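Local coordinates for Cwp19 (Clostridioides difficile, PDB 5OQ3), which probably acts as a cell-wall hydrolase, this chain being its TIM-barrel glycoside hydrolase domain and the whole protein tentatively an N-acetylmuramoyl-L-alanine amidase, at residues 28-33 / 64-69; 56-61 / 115-120; 74-79 / 89-94; 191-196 / 271-276; 248-253 / 265-270. All coordinates share one frame; numbering follows the deposited sequence.

Contact 1: 28-33 / 64-69; sequences RAAWIS and VGINTA
Arg28 lays its aliphatic stem against the turn Gly65-Asn67. Its CB is 3.5 Å from Gly65 O and also meets Asn67 ND2; CG runs past the same ND2, and CD touches Gly65 O again at 3.5 Å. The extended chain then leads away from the turn: NE pairs with Glu26, while NH1 reaches back to Gly65 O through a water lying in the guanidinium plane. Asn67 OD1 is gripped from opposite faces of its amide plane, by Arg28 N at 3.0 Å and by Thr68 OG1 at 2.9 Å; with ND2 bound to Glu26 O, the amide is fixed in rotation. Arg28 O accepts from Asn67 N at 2.8 Å, and Ala30 N donates to Thr68 O at 3.0 Å. Ile32 CD1 packs on Ala69 CB at 4.1 Å, on the sheet face where Ile66 CG2 meets Ala30 CB. Parallel pairing of strands 27-32 and 68-74, joined through helix 47-63, is the beta-alpha-beta crossover from which a TIM barrel is built.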
# COMPACT_ATOMS: atom_id res chain seq x y z
N ARG A 28 -7.43 -10.37 -8.66
CA ARG A 28 -8.27 -10.71 -7.52
C ARG A 28 -7.34 -10.84 -6.30
O ARG A 28 -6.92 -11.94 -5.97
CB ARG A 28 -9.02 -12.04 -7.81
CG ARG A 28 -9.93 -11.92 -9.01
CD ARG A 28 -10.45 -13.27 -9.52
NE ARG A 28 -11.33 -13.08 -10.68
CZ ARG A 28 -11.95 -14.06 -11.34
NH1 ARG A 28 -11.73 -15.33 -11.01
NH2 ARG A 28 -12.78 -13.76 -12.33
N ALA A 29 -6.99 -9.70 -5.70
CA ALA A 29 -5.93 -9.67 -4.67
C ALA A 29 -6.49 -9.47 -3.30
O ALA A 29 -7.55 -8.91 -3.15
CB ALA A 29 -4.94 -8.56 -5.00
N ALA A 30 -5.74 -9.91 -2.31
CA ALA A 30 -6.01 -9.57 -0.94
C ALA A 30 -4.74 -8.97 -0.31
O ALA A 30 -3.66 -9.53 -0.47
CB ALA A 30 -6.47 -10.77 -0.15
N TRP A 31 -4.93 -7.89 0.44
CA TRP A 31 -3.88 -7.34 1.28
C TRP A 31 -3.70 -8.23 2.51
O TRP A 31 -4.70 -8.59 3.17
CB TRP A 31 -4.20 -5.90 1.73
CG TRP A 31 -3.93 -4.86 0.72
CD1 TRP A 31 -2.72 -4.34 0.38
CD2 TRP A 31 -4.90 -4.07 0.00
NE1 TRP A 31 -2.87 -3.36 -0.54
CE2 TRP A 31 -4.19 -3.12 -0.74
CE3 TRP A 31 -6.29 -4.04 -0.04
CZ2 TRP A 31 -4.81 -2.18 -1.57
CZ3 TRP A 31 -6.92 -3.10 -0.81
CH2 TRP A 31 -6.18 -2.18 -1.57
N ILE A 32 -2.45 -8.54 2.82
CA ILE A 32 -2.06 -9.23 4.05
C ILE A 32 -1.11 -8.24 4.79
O ILE A 32 0.06 -8.12 4.47
CB ILE A 32 -1.35 -10.57 3.72
CG1 ILE A 32 -2.33 -11.50 2.93
CG2 ILE A 32 -0.84 -11.26 4.98
CD1 ILE A 32 -1.72 -12.81 2.47
N SER A 33 -1.68 -7.52 5.72
CA SER A 33 -1.01 -6.52 6.54
C SER A 33 -0.36 -7.17 7.73
O SER A 33 -0.94 -8.03 8.39
CB SER A 33 -1.99 -5.43 6.94
OG SER A 33 -1.32 -4.39 7.62
N VAL A 64 -11.64 -18.98 -2.40
CA VAL A 64 -12.69 -18.04 -2.85
C VAL A 64 -12.36 -17.33 -4.14
O VAL A 64 -13.10 -16.45 -4.55
CB VAL A 64 -13.12 -17.05 -1.76
CG1 VAL A 64 -13.49 -17.81 -0.50
CG2 VAL A 64 -12.04 -15.98 -1.46
N GLY A 65 -11.22 -17.66 -4.74
CA GLY A 65 -10.83 -17.07 -6.02
C GLY A 65 -9.72 -16.03 -5.97
O GLY A 65 -9.37 -15.47 -6.98
N ILE A 66 -9.15 -15.76 -4.81
CA ILE A 66 -8.02 -14.84 -4.74
C ILE A 66 -6.82 -15.43 -5.48
O ILE A 66 -6.45 -16.59 -5.30
CB ILE A 66 -7.67 -14.49 -3.29
CG1 ILE A 66 -8.83 -13.81 -2.58
CG2 ILE A 66 -6.39 -13.66 -3.17
CD1 ILE A 66 -9.22 -12.48 -3.16
N ASN A 67 -6.24 -14.60 -6.36
CA ASN A 67 -5.10 -15.01 -7.18
C ASN A 67 -3.82 -14.28 -6.91
O ASN A 67 -2.78 -14.63 -7.49
CB ASN A 67 -5.45 -14.99 -8.68
CG ASN A 67 -5.82 -13.59 -9.20
OD1 ASN A 67 -5.37 -12.57 -8.68
ND2 ASN A 67 -6.67 -13.57 -10.27
N THR A 68 -3.83 -13.35 -5.96
CA THR A 68 -2.67 -12.47 -5.70
C THR A 68 -2.65 -12.11 -4.22
O THR A 68 -3.68 -11.65 -3.71
CB THR A 68 -2.74 -11.18 -6.57
OG1 THR A 68 -2.77 -11.55 -7.95
CG2 THR A 68 -1.50 -10.29 -6.33
N ALA A 69 -1.49 -12.27 -3.58
CA ALA A 69 -1.30 -11.89 -2.19
C ALA A 69 -0.42 -10.66 -2.19
O ALA A 69 0.65 -10.66 -2.78
CB ALA A 69 -0.61 -13.02 -1.42
O HOH W 1 -9.71 -16.62 -9.43

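Contact 2: 56-61 / 115-120; sequences DLLDKL and RGMEFH
Asp59 OD1 takes two N-H groups of Arg115: a nearly straight bond from NE at 2.8 Å, with 167° at the hydrogen, and a weak one from NH2 at 3.3 Å. The oxygen sits in the guanidinium plane, at its edge, whereas NE approaches the carboxylate on its syn side but 31° out of its plane, so the two flat groups are twisted against each other. A water links Asp59 OD2 to NH2, weakly at the arginine end, and NH1 is held by Glu111; the guanidinium is thus steadied between two acidic side chains. The stem of Arg115 is extended from CG to NE and crosses Leu58 at about a right angle, CD resting 3.8 Å from Leu58 CB. Deeper in, Met117 bends at its thioether (chi3 79°), turning CE toward the helix, where it meets Leu58 CD2 and Leu61 CB, each at 4.2 Å. Between the charged and the apolar layer, Gly116, with positive phi, forms the C-prime residue of the Schellman motif ending helix 104-114, and Lys62 NZ bonds to Arg115 O. The salt bridge lies toward solvent and the methionine lies toward the barrel wall. This is the packing of a TIM barrel's outer helical layer, here helix 47-63 against the turn leading from helix 104-114 into strand 118-123.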
# COMPACT_ATOMS: atom_id res chain seq x y z
N ASP A 56 -2.44 -21.67 5.91
CA ASP A 56 -3.86 -21.77 6.14
C ASP A 56 -4.60 -20.55 5.58
O ASP A 56 -5.68 -20.67 5.00
CB ASP A 56 -4.16 -21.86 7.65
CG ASP A 56 -3.87 -23.25 8.25
OD1 ASP A 56 -3.63 -24.24 7.50
OD2 ASP A 56 -3.93 -23.31 9.51
N LEU A 57 -4.00 -19.38 5.74
CA LEU A 57 -4.58 -18.15 5.20
C LEU A 57 -4.62 -18.21 3.67
O LEU A 57 -5.66 -17.97 3.06
CB LEU A 57 -3.87 -16.92 5.75
CG LEU A 57 -4.32 -15.55 5.23
CD1 LEU A 57 -5.79 -15.32 5.59
CD2 LEU A 57 -3.45 -14.45 5.79
N LEU A 58 -3.51 -18.58 3.03
CA LEU A 58 -3.53 -18.67 1.58
C LEU A 58 -4.55 -19.68 1.09
O LEU A 58 -5.19 -19.47 0.06
CB LEU A 58 -2.18 -19.05 1.06
CG LEU A 58 -1.05 -18.05 1.19
CD1 LEU A 58 0.08 -18.50 0.30
CD2 LEU A 58 -1.47 -16.65 0.76
N ASP A 59 -4.66 -20.81 1.81
CA ASP A 59 -5.62 -21.81 1.36
C ASP A 59 -7.04 -21.24 1.35
O ASP A 59 -7.80 -21.48 0.43
CB ASP A 59 -5.61 -23.04 2.28
CG ASP A 59 -4.38 -23.91 2.14
OD1 ASP A 59 -3.67 -23.84 1.11
OD2 ASP A 59 -4.17 -24.74 3.07
N LYS A 60 -7.39 -20.48 2.38
CA LYS A 60 -8.72 -19.92 2.47
C LYS A 60 -8.91 -18.85 1.35
O LYS A 60 -9.94 -18.84 0.68
CB LYS A 60 -8.95 -19.34 3.87
CG LYS A 60 -10.41 -19.16 4.28
CD LYS A 60 -11.11 -20.45 4.74
CE LYS A 60 -10.76 -20.95 6.15
NZ LYS A 60 -11.32 -20.13 7.28
N LEU A 61 -7.90 -18.02 1.11
CA LEU A 61 -8.00 -17.03 0.04
C LEU A 61 -8.15 -17.69 -1.34
O LEU A 61 -9.01 -17.31 -2.12
CB LEU A 61 -6.79 -16.12 0.06
CG LEU A 61 -6.57 -15.28 1.33
CD1 LEU A 61 -5.24 -14.54 1.26
CD2 LEU A 61 -7.72 -14.34 1.56
N ARG A 115 0.73 -22.47 -4.97
CA ARG A 115 -0.71 -22.40 -5.08
C ARG A 115 -1.18 -21.59 -6.32
O ARG A 115 -2.36 -21.27 -6.44
CB ARG A 115 -1.29 -21.79 -3.81
CG ARG A 115 -1.17 -22.70 -2.61
CD ARG A 115 -1.43 -21.93 -1.34
NE ARG A 115 -1.41 -22.82 -0.20
CZ ARG A 115 -0.32 -23.33 0.35
NH1 ARG A 115 0.90 -23.02 -0.09
NH2 ARG A 115 -0.43 -24.17 1.38
N GLY A 116 -0.29 -21.26 -7.23
CA GLY A 116 -0.65 -20.51 -8.42
C GLY A 116 -1.06 -19.08 -8.15
O GLY A 116 -1.81 -18.50 -8.93
N MET A 117 -0.55 -18.51 -7.04
CA MET A 117 -0.86 -17.15 -6.66
C MET A 117 0.35 -16.26 -6.88
O MET A 117 1.48 -16.67 -6.63
CB MET A 117 -1.26 -17.07 -5.20
CG MET A 117 -2.46 -17.94 -4.86
SD MET A 117 -2.88 -18.14 -3.16
CE MET A 117 -3.74 -16.63 -2.81
N GLU A 118 0.11 -15.05 -7.37
CA GLU A 118 1.15 -14.05 -7.50
C GLU A 118 1.40 -13.39 -6.15
O GLU A 118 0.54 -13.42 -5.24
CB GLU A 118 0.79 -12.99 -8.55
CG GLU A 118 0.48 -13.56 -9.92
CD GLU A 118 1.62 -13.52 -10.87
OE1 GLU A 118 2.25 -12.46 -10.99
OE2 GLU A 118 1.83 -14.51 -11.58
N PHE A 119 2.60 -12.84 -6.02
CA PHE A 119 3.06 -12.26 -4.76
C PHE A 119 3.56 -10.85 -5.05
O PHE A 119 4.53 -10.65 -5.79
CB PHE A 119 4.21 -13.10 -4.18
CG PHE A 119 4.63 -12.64 -2.82
CD1 PHE A 119 5.50 -11.57 -2.67
CD2 PHE A 119 4.13 -13.27 -1.68
CE1 PHE A 119 5.87 -11.14 -1.42
CE2 PHE A 119 4.52 -12.84 -0.42
CZ PHE A 119 5.39 -11.78 -0.30
N HIS A 120 2.92 -9.86 -4.47
CA HIS A 120 3.36 -8.46 -4.53
C HIS A 120 3.89 -8.07 -3.14
O HIS A 120 3.19 -8.18 -2.15
CB HIS A 120 2.26 -7.50 -4.94
CG HIS A 120 1.81 -7.68 -6.36
ND1 HIS A 120 1.18 -6.67 -7.06
CD2 HIS A 120 1.91 -8.73 -7.22
CE1 HIS A 120 0.90 -7.10 -8.27
NE2 HIS A 120 1.32 -8.34 -8.40
O HOH W 2 -2.01 -25.90 3.52

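Contact 3: 74-79 / 89-94; sequences RPKSDA and SEYLTG
Ser89 and Asp78 meet through a short bond, Ser89 OG donating to Asp78 OD2 at 2.7 Å from above the carboxylate plane. With OG anti to the backbone N (chi1 177°), the same hydroxyl also accepts Tyr91 N at 3.2 Å, making Ser89 the N-cap of the short, weakly bonded helix 90-93. Asp78 places CG between its own N and carbonyl carbon (chi1 61°), which folds the carboxylate back so that OD1 takes Lys76 N at 2.8 Å. Lys76 is extended throughout; its CD passes 3.6 Å from Tyr91 OH, and its NZ reaches the syn side of Glu90 OE2 at 2.7 Å. Glu90 likewise starts between N and carbonyl carbon, carrying CG over the face of the Tyr91 ring before the chain runs out to the lysine. At the edge of that ring, Pro75 CG touches CD2 at 3.8 Å. The backbones join where Ser89 N donates to Ala79 O at 2.9 Å. A water bonds Asp78 OD2, Glu90 OE2 and Glu90 N together. Lys76 NZ also pairs with Glu133. Asp78 OD2 and Glu90 OE2 are 4.9 Å apart, and any repulsion between them is probably eased by the lysine, the serine hydroxyl and the shared water.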
# COMPACT_ATOMS: atom_id res chain seq x y z
N ARG A 74 7.48 -4.37 4.55
CA ARG A 74 8.06 -3.19 5.25
C ARG A 74 6.91 -2.40 5.86
O ARG A 74 6.49 -1.38 5.32
CB ARG A 74 8.82 -2.31 4.27
CG ARG A 74 9.44 -1.04 4.85
CD ARG A 74 9.96 -0.17 3.73
NE ARG A 74 10.41 1.13 4.17
CZ ARG A 74 11.65 1.46 4.52
NH1 ARG A 74 12.60 0.56 4.55
NH2 ARG A 74 11.93 2.74 4.80
N PRO A 75 6.43 -2.86 7.03
CA PRO A 75 5.38 -2.10 7.70
C PRO A 75 5.85 -0.87 8.43
O PRO A 75 5.05 0.06 8.60
CB PRO A 75 4.83 -3.10 8.71
CG PRO A 75 5.94 -4.03 9.00
CD PRO A 75 6.62 -4.18 7.67
N LYS A 76 7.13 -0.81 8.81
CA LYS A 76 7.60 0.24 9.73
C LYS A 76 9.13 0.39 9.65
O LYS A 76 9.85 0.06 10.60
CB LYS A 76 7.13 -0.08 11.14
CG LYS A 76 7.39 1.00 12.15
CD LYS A 76 7.02 0.49 13.53
CE LYS A 76 7.69 1.32 14.59
NZ LYS A 76 7.73 0.60 15.87
N SER A 77 9.59 0.87 8.49
CA SER A 77 11.05 1.02 8.19
C SER A 77 11.87 -0.21 8.62
O SER A 77 12.96 -0.09 9.17
CB SER A 77 11.64 2.28 8.84
OG SER A 77 13.00 2.45 8.46
N ASP A 78 11.33 -1.38 8.30
CA ASP A 78 11.80 -2.65 8.83
C ASP A 78 11.58 -3.69 7.74
O ASP A 78 11.20 -3.35 6.60
CB ASP A 78 11.10 -2.97 10.14
CG ASP A 78 9.58 -3.08 9.98
OD1 ASP A 78 9.06 -2.85 8.84
OD2 ASP A 78 8.91 -3.42 10.99
N ALA A 79 11.84 -4.95 8.07
CA ALA A 79 11.87 -5.98 7.04
C ALA A 79 11.36 -7.30 7.61
O ALA A 79 11.83 -7.74 8.67
CB ALA A 79 13.29 -6.15 6.49
N SER A 89 11.67 -6.79 11.39
CA SER A 89 10.43 -6.19 11.91
C SER A 89 10.08 -6.73 13.30
O SER A 89 10.14 -7.92 13.56
CB SER A 89 9.26 -6.49 10.97
OG SER A 89 8.06 -5.97 11.49
N GLU A 90 9.66 -5.82 14.18
CA GLU A 90 9.20 -6.18 15.50
C GLU A 90 7.96 -7.05 15.46
O GLU A 90 7.64 -7.69 16.47
CB GLU A 90 8.88 -4.94 16.30
CG GLU A 90 7.61 -4.23 15.89
CD GLU A 90 7.59 -2.77 16.28
OE1 GLU A 90 6.90 -2.44 17.27
OE2 GLU A 90 8.31 -1.98 15.64
N TYR A 91 7.24 -7.11 14.33
CA TYR A 91 5.97 -7.86 14.35
C TYR A 91 6.18 -9.37 14.26
O TYR A 91 5.26 -10.11 14.47
CB TYR A 91 4.99 -7.34 13.29
CG TYR A 91 4.74 -5.84 13.50
CD1 TYR A 91 4.11 -5.38 14.66
CD2 TYR A 91 5.24 -4.89 12.62
CE1 TYR A 91 3.96 -4.04 14.90
CE2 TYR A 91 5.06 -3.52 12.83
CZ TYR A 91 4.43 -3.09 13.98
OH TYR A 91 4.26 -1.73 14.21
N LEU A 92 7.41 -9.83 13.99
CA LEU A 92 7.72 -11.25 14.02
C LEU A 92 7.98 -11.78 15.43
O LEU A 92 7.57 -12.90 15.75
CB LEU A 92 8.95 -11.54 13.13
CG LEU A 92 8.63 -11.38 11.63
CD1 LEU A 92 9.89 -11.16 10.80
CD2 LEU A 92 7.86 -12.60 11.09
N THR A 93 8.72 -11.01 16.22
CA THR A 93 9.18 -11.45 17.56
C THR A 93 8.70 -10.62 18.80
O THR A 93 8.74 -11.07 19.89
CB THR A 93 10.71 -11.43 17.62
OG1 THR A 93 11.15 -10.08 17.43
CG2 THR A 93 11.26 -12.34 16.52
N GLY A 94 8.28 -9.38 18.47
CA GLY A 94 7.95 -8.40 19.53
C GLY A 94 9.05 -7.37 19.71
O GLY A 94 8.86 -6.41 20.44
O HOH W 3 9.72 -2.99 13.51

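Contact 4: 191-196 / 271-276; sequences DYFYPG and TYADTR
Tyr194 N donates to Thr271 O at 3.1 Å, while Tyr194 O faces Thr271 CA at 3.4 Å in a CA-H...O contact, so Tyr194 and Thr271 are joined through both the N-H and the C=O of the tyrosine. Immediately after, Tyr272 takes a positive phi (64°), and its ring stands edge-on to the face of Tyr194 in a T-shaped pair, centroids 5.4 Å apart and planes at 83°. Tyr272 CD2 does the touching, 3.7 Å from Tyr194 CG, with Tyr194 CB in the plane of the Tyr272 ring; at the same rim, CE2 approaches Gly196 O at 3.7 Å. Both hydroxyls have partners beyond the pair: Tyr272 OH bonds to Val197 O, and Tyr194 OH to Asn221. The Phe193 ring reaches Ala273, its CD2 lying 3.7 Å from Ala273 CB, while Phe193 CB rests 3.4 Å from Thr271 O; the ring also meets Trp278. Helix 214-236 packs on Phe193 and on both tyrosines. The contact thus ties the loop after strand 186-189 to the connection that follows strand 241-244, two neighbouring loops at the C-terminal ends of the strands, the end of a TIM barrel where active sites are built.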
# COMPACT_ATOMS: atom_id res chain seq x y z
N ASP A 191 -0.96 3.94 0.83
CA ASP A 191 -1.47 5.28 0.63
C ASP A 191 -0.79 6.36 1.46
O ASP A 191 -1.24 7.51 1.40
CB ASP A 191 -2.99 5.30 0.91
CG ASP A 191 -3.37 4.73 2.29
OD1 ASP A 191 -3.15 3.50 2.58
OD2 ASP A 191 -3.88 5.51 3.11
N TYR A 192 0.30 6.04 2.16
CA TYR A 192 0.94 6.99 3.06
C TYR A 192 2.12 7.66 2.38
O TYR A 192 3.07 7.00 1.93
CB TYR A 192 1.35 6.36 4.39
CG TYR A 192 0.22 5.74 5.15
CD1 TYR A 192 -0.68 6.54 5.85
CD2 TYR A 192 0.02 4.36 5.16
CE1 TYR A 192 -1.73 5.98 6.55
CE2 TYR A 192 -1.04 3.79 5.87
CZ TYR A 192 -1.88 4.60 6.56
OH TYR A 192 -2.93 4.04 7.25
N PHE A 193 2.05 8.99 2.33
CA PHE A 193 3.07 9.78 1.74
C PHE A 193 3.47 10.85 2.76
O PHE A 193 3.91 10.49 3.84
CB PHE A 193 2.62 10.29 0.35
CG PHE A 193 2.40 9.19 -0.61
CD1 PHE A 193 3.47 8.62 -1.25
CD2 PHE A 193 1.14 8.61 -0.74
CE1 PHE A 193 3.31 7.58 -2.09
CE2 PHE A 193 0.97 7.56 -1.58
CZ PHE A 193 2.05 7.04 -2.26
N TYR A 194 3.25 12.13 2.50
CA TYR A 194 3.47 13.12 3.54
C TYR A 194 2.34 12.95 4.55
O TYR A 194 1.22 12.63 4.16
CB TYR A 194 3.42 14.55 2.97
CG TYR A 194 4.68 15.01 2.29
CD1 TYR A 194 4.92 14.72 0.96
CD2 TYR A 194 5.62 15.79 2.98
CE1 TYR A 194 6.08 15.18 0.32
CE2 TYR A 194 6.77 16.25 2.35
CZ TYR A 194 7.01 15.91 1.04
OH TYR A 194 8.15 16.35 0.44
N PRO A 195 2.64 13.15 5.86
CA PRO A 195 1.61 12.89 6.85
C PRO A 195 0.67 14.02 7.07
O PRO A 195 -0.26 13.89 7.82
CB PRO A 195 2.42 12.69 8.13
CG PRO A 195 3.67 13.51 7.91
CD PRO A 195 3.99 13.32 6.47
N GLY A 196 0.89 15.18 6.48
CA GLY A 196 -0.12 16.20 6.64
C GLY A 196 0.27 17.38 5.89
O GLY A 196 1.37 17.44 5.30
N THR A 271 -1.85 14.75 1.58
CA THR A 271 -0.60 13.94 1.66
C THR A 271 0.33 14.11 0.46
O THR A 271 1.38 13.48 0.41
CB THR A 271 -0.88 12.43 1.93
OG1 THR A 271 -1.24 11.73 0.75
CG2 THR A 271 -2.01 12.24 2.89
N TYR A 272 -0.02 14.98 -0.47
CA TYR A 272 0.79 15.32 -1.66
C TYR A 272 0.96 14.15 -2.59
O TYR A 272 2.02 13.98 -3.18
CB TYR A 272 2.13 16.06 -1.31
CG TYR A 272 1.84 17.28 -0.46
CD1 TYR A 272 1.33 18.46 -1.02
CD2 TYR A 272 2.03 17.26 0.92
CE1 TYR A 272 1.03 19.56 -0.22
CE2 TYR A 272 1.72 18.37 1.71
CZ TYR A 272 1.25 19.52 1.15
OH TYR A 272 0.92 20.56 1.99
N ALA A 273 -0.11 13.38 -2.75
CA ALA A 273 -0.17 12.22 -3.60
C ALA A 273 -1.00 12.59 -4.82
O ALA A 273 -2.21 12.58 -4.80
CB ALA A 273 -0.77 11.05 -2.85
N ASP A 274 -0.32 12.94 -5.88
CA ASP A 274 -0.89 13.48 -7.11
C ASP A 274 -1.10 12.31 -8.08
O ASP A 274 -0.37 12.13 -9.05
CB ASP A 274 -0.02 14.56 -7.71
CG ASP A 274 -0.69 15.29 -8.85
OD1 ASP A 274 -1.80 14.87 -9.30
OD2 ASP A 274 -0.09 16.29 -9.30
N THR A 275 -2.12 11.52 -7.79
CA THR A 275 -2.32 10.25 -8.53
C THR A 275 -2.49 10.52 -10.01
O THR A 275 -2.02 9.74 -10.82
CB THR A 275 -3.53 9.54 -7.97
OG1 THR A 275 -3.44 9.56 -6.55
CG2 THR A 275 -3.60 8.12 -8.51
N ARG A 276 -3.16 11.61 -10.37
CA ARG A 276 -3.31 11.92 -11.79
C ARG A 276 -1.97 12.07 -12.47
O ARG A 276 -1.80 11.60 -13.59
CB ARG A 276 -4.19 13.15 -11.97
CG ARG A 276 -4.22 13.59 -13.42
CD ARG A 276 -5.16 14.76 -13.66
NE ARG A 276 -6.54 14.33 -13.52
CZ ARG A 276 -7.58 15.15 -13.53
NH1 ARG A 276 -7.42 16.46 -13.69
NH2 ARG A 276 -8.81 14.67 -13.43

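Contact 5: 248-253 / 265-270; sequences GIWRNK and NESYVG
Two backbone bonds join the segments, Ser267 N to Ile249 O at 2.9 Å and Tyr268 N to Trp250 O at 3.1 Å, meeting the first N-H groups of helix 267-270. A third polar bond uses a side chain: Glu266 OE2 accepts Asn252 N at 2.8 Å on its anti side. The Asn252 amide, its OD1 held by Thr262 OG1, lies stacked on the Glu266 carboxylate, planes 8° apart, and a water bridges Ile249 O and Asn265 O. Among the aromatic contacts, a bend at chi3 (80°) lays the Arg251 guanidinium flat on Tyr268 (12°, centres 4.1 Å apart); Arg251 CD sits over the Tyr268 ring, 3.8 Å from its centroid. Tyr268 and Trp250 form an offset edge-to-face pair, Tyr268 CD1 standing 3.7 Å from Trp250 NE1, which bonds to Asp274. Arg219 makes a further cation-pi contact with Tyr268. The loop after strand 241-244 is thereby fastened to helix 267-270, with Trp250 packed against helix 275-280 and helix 214-236 supplying Arg219.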
# COMPACT_ATOMS: atom_id res chain seq x y z
N GLY A 248 -8.88 7.20 -1.96
CA GLY A 248 -9.88 7.11 -3.01
C GLY A 248 -10.34 8.40 -3.68
O GLY A 248 -10.98 8.34 -4.74
N ILE A 249 -10.04 9.54 -3.06
CA ILE A 249 -10.32 10.84 -3.65
C ILE A 249 -8.96 11.54 -3.93
O ILE A 249 -8.12 11.69 -3.04
CB ILE A 249 -11.21 11.72 -2.75
CG1 ILE A 249 -12.62 11.11 -2.67
CG2 ILE A 249 -11.27 13.16 -3.27
CD1 ILE A 249 -13.47 11.71 -1.58
N TRP A 250 -8.80 11.97 -5.18
CA TRP A 250 -7.64 12.73 -5.64
C TRP A 250 -7.86 14.23 -5.38
O TRP A 250 -7.18 14.82 -4.52
CB TRP A 250 -7.40 12.42 -7.11
CG TRP A 250 -6.39 13.30 -7.75
CD1 TRP A 250 -5.02 13.27 -7.57
CD2 TRP A 250 -6.64 14.35 -8.69
NE1 TRP A 250 -4.43 14.24 -8.34
CE2 TRP A 250 -5.39 14.94 -9.01
CE3 TRP A 250 -7.80 14.92 -9.23
CZ2 TRP A 250 -5.28 16.03 -9.87
CZ3 TRP A 250 -7.66 15.98 -10.14
CH2 TRP A 250 -6.43 16.52 -10.42
N ARG A 251 -8.90 14.79 -6.03
CA ARG A 251 -9.36 16.16 -5.72
C ARG A 251 -10.88 16.14 -5.89
O ARG A 251 -11.40 15.52 -6.82
CB ARG A 251 -8.80 17.24 -6.67
CG ARG A 251 -7.31 17.35 -6.66
CD ARG A 251 -6.82 18.52 -7.47
NE ARG A 251 -6.93 19.77 -6.73
CZ ARG A 251 -6.49 20.94 -7.18
NH1 ARG A 251 -6.57 21.99 -6.39
NH2 ARG A 251 -6.02 21.07 -8.41
N ASN A 252 -11.58 16.88 -5.02
CA ASN A 252 -12.98 17.12 -5.20
C ASN A 252 -13.22 18.15 -6.34
O ASN A 252 -12.39 19.04 -6.60
CB ASN A 252 -13.59 17.64 -3.91
CG ASN A 252 -13.40 16.69 -2.74
OD1 ASN A 252 -13.65 15.49 -2.85
ND2 ASN A 252 -13.00 17.24 -1.58
N LYS A 253 -14.38 18.03 -6.99
CA LYS A 253 -14.78 18.95 -8.05
C LYS A 253 -14.81 20.40 -7.56
O LYS A 253 -14.49 21.33 -8.32
CB LYS A 253 -16.14 18.53 -8.64
CG LYS A 253 -16.53 19.27 -9.90
CD LYS A 253 -17.68 18.56 -10.62
CE LYS A 253 -17.19 17.34 -11.39
NZ LYS A 253 -18.31 16.71 -12.15
N ASN A 265 -11.63 14.36 2.35
CA ASN A 265 -10.18 14.45 2.23
C ASN A 265 -9.66 14.07 0.85
O ASN A 265 -10.06 13.08 0.27
CB ASN A 265 -9.48 13.65 3.34
CG ASN A 265 -9.54 14.36 4.70
OD1 ASN A 265 -10.00 15.49 4.81
ND2 ASN A 265 -9.07 13.69 5.73
N GLU A 266 -8.76 14.91 0.37
CA GLU A 266 -8.17 14.81 -0.94
C GLU A 266 -6.71 14.42 -0.85
O GLU A 266 -5.94 15.05 -0.14
CB GLU A 266 -8.26 16.18 -1.59
CG GLU A 266 -9.67 16.68 -1.82
CD GLU A 266 -9.73 18.16 -2.15
OE1 GLU A 266 -9.39 18.97 -1.27
OE2 GLU A 266 -10.12 18.51 -3.26
N SER A 267 -6.32 13.40 -1.61
CA SER A 267 -4.92 12.95 -1.59
C SER A 267 -3.94 13.98 -2.14
O SER A 267 -2.80 14.07 -1.64
CB SER A 267 -4.73 11.63 -2.31
OG SER A 267 -4.71 11.77 -3.73
N TYR A 268 -4.40 14.82 -3.07
CA TYR A 268 -3.56 15.83 -3.70
C TYR A 268 -3.01 16.85 -2.68
O TYR A 268 -1.89 17.31 -2.84
CB TYR A 268 -4.41 16.52 -4.76
CG TYR A 268 -3.77 17.60 -5.56
CD1 TYR A 268 -3.11 17.30 -6.75
CD2 TYR A 268 -3.90 18.93 -5.21
CE1 TYR A 268 -2.58 18.30 -7.54
CE2 TYR A 268 -3.33 19.91 -5.98
CZ TYR A 268 -2.68 19.60 -7.15
OH TYR A 268 -2.17 20.60 -7.93
N VAL A 269 -3.87 17.20 -1.71
CA VAL A 269 -3.75 18.32 -0.79
C VAL A 269 -3.24 17.83 0.56
O VAL A 269 -2.38 18.46 1.20
CB VAL A 269 -5.18 18.95 -0.55
CG1 VAL A 269 -5.16 20.13 0.42
CG2 VAL A 269 -5.79 19.39 -1.87
N GLY A 270 -3.79 16.71 1.01
CA GLY A 270 -3.59 16.26 2.38
C GLY A 270 -2.34 15.43 2.61
O GLY A 270 -1.85 15.40 3.72
O HOH W 4 -8.63 10.97 -0.36
O HOH W 5 -12.38 20.08 -0.93

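In the fold
Contacts 1 and 2 share the first crossover of the barrel: strands 27-32 and 68-74 pair in contact 1, and helix 47-63, which links them, packs in contact 2 against the turn leading into strand 118-123. The two meet where Ala69 N and Asn67 O bond to Glu118. Both are buried, but contact 1 relies on backbone pairing, contact 2 on apolar side chains and a salt bridge reaching the exposed Asp59. Contacts 4 and 5 also touch, through Ser267 with Ala273 and Trp250 with Asp274; both are partly buried and rich in aromatic rings. Contact 3, buried and strongly polar, stands apart, about 21 Å between centres from contacts 1 and 2. Contacts 3, 4 and 5 involve loops following strands.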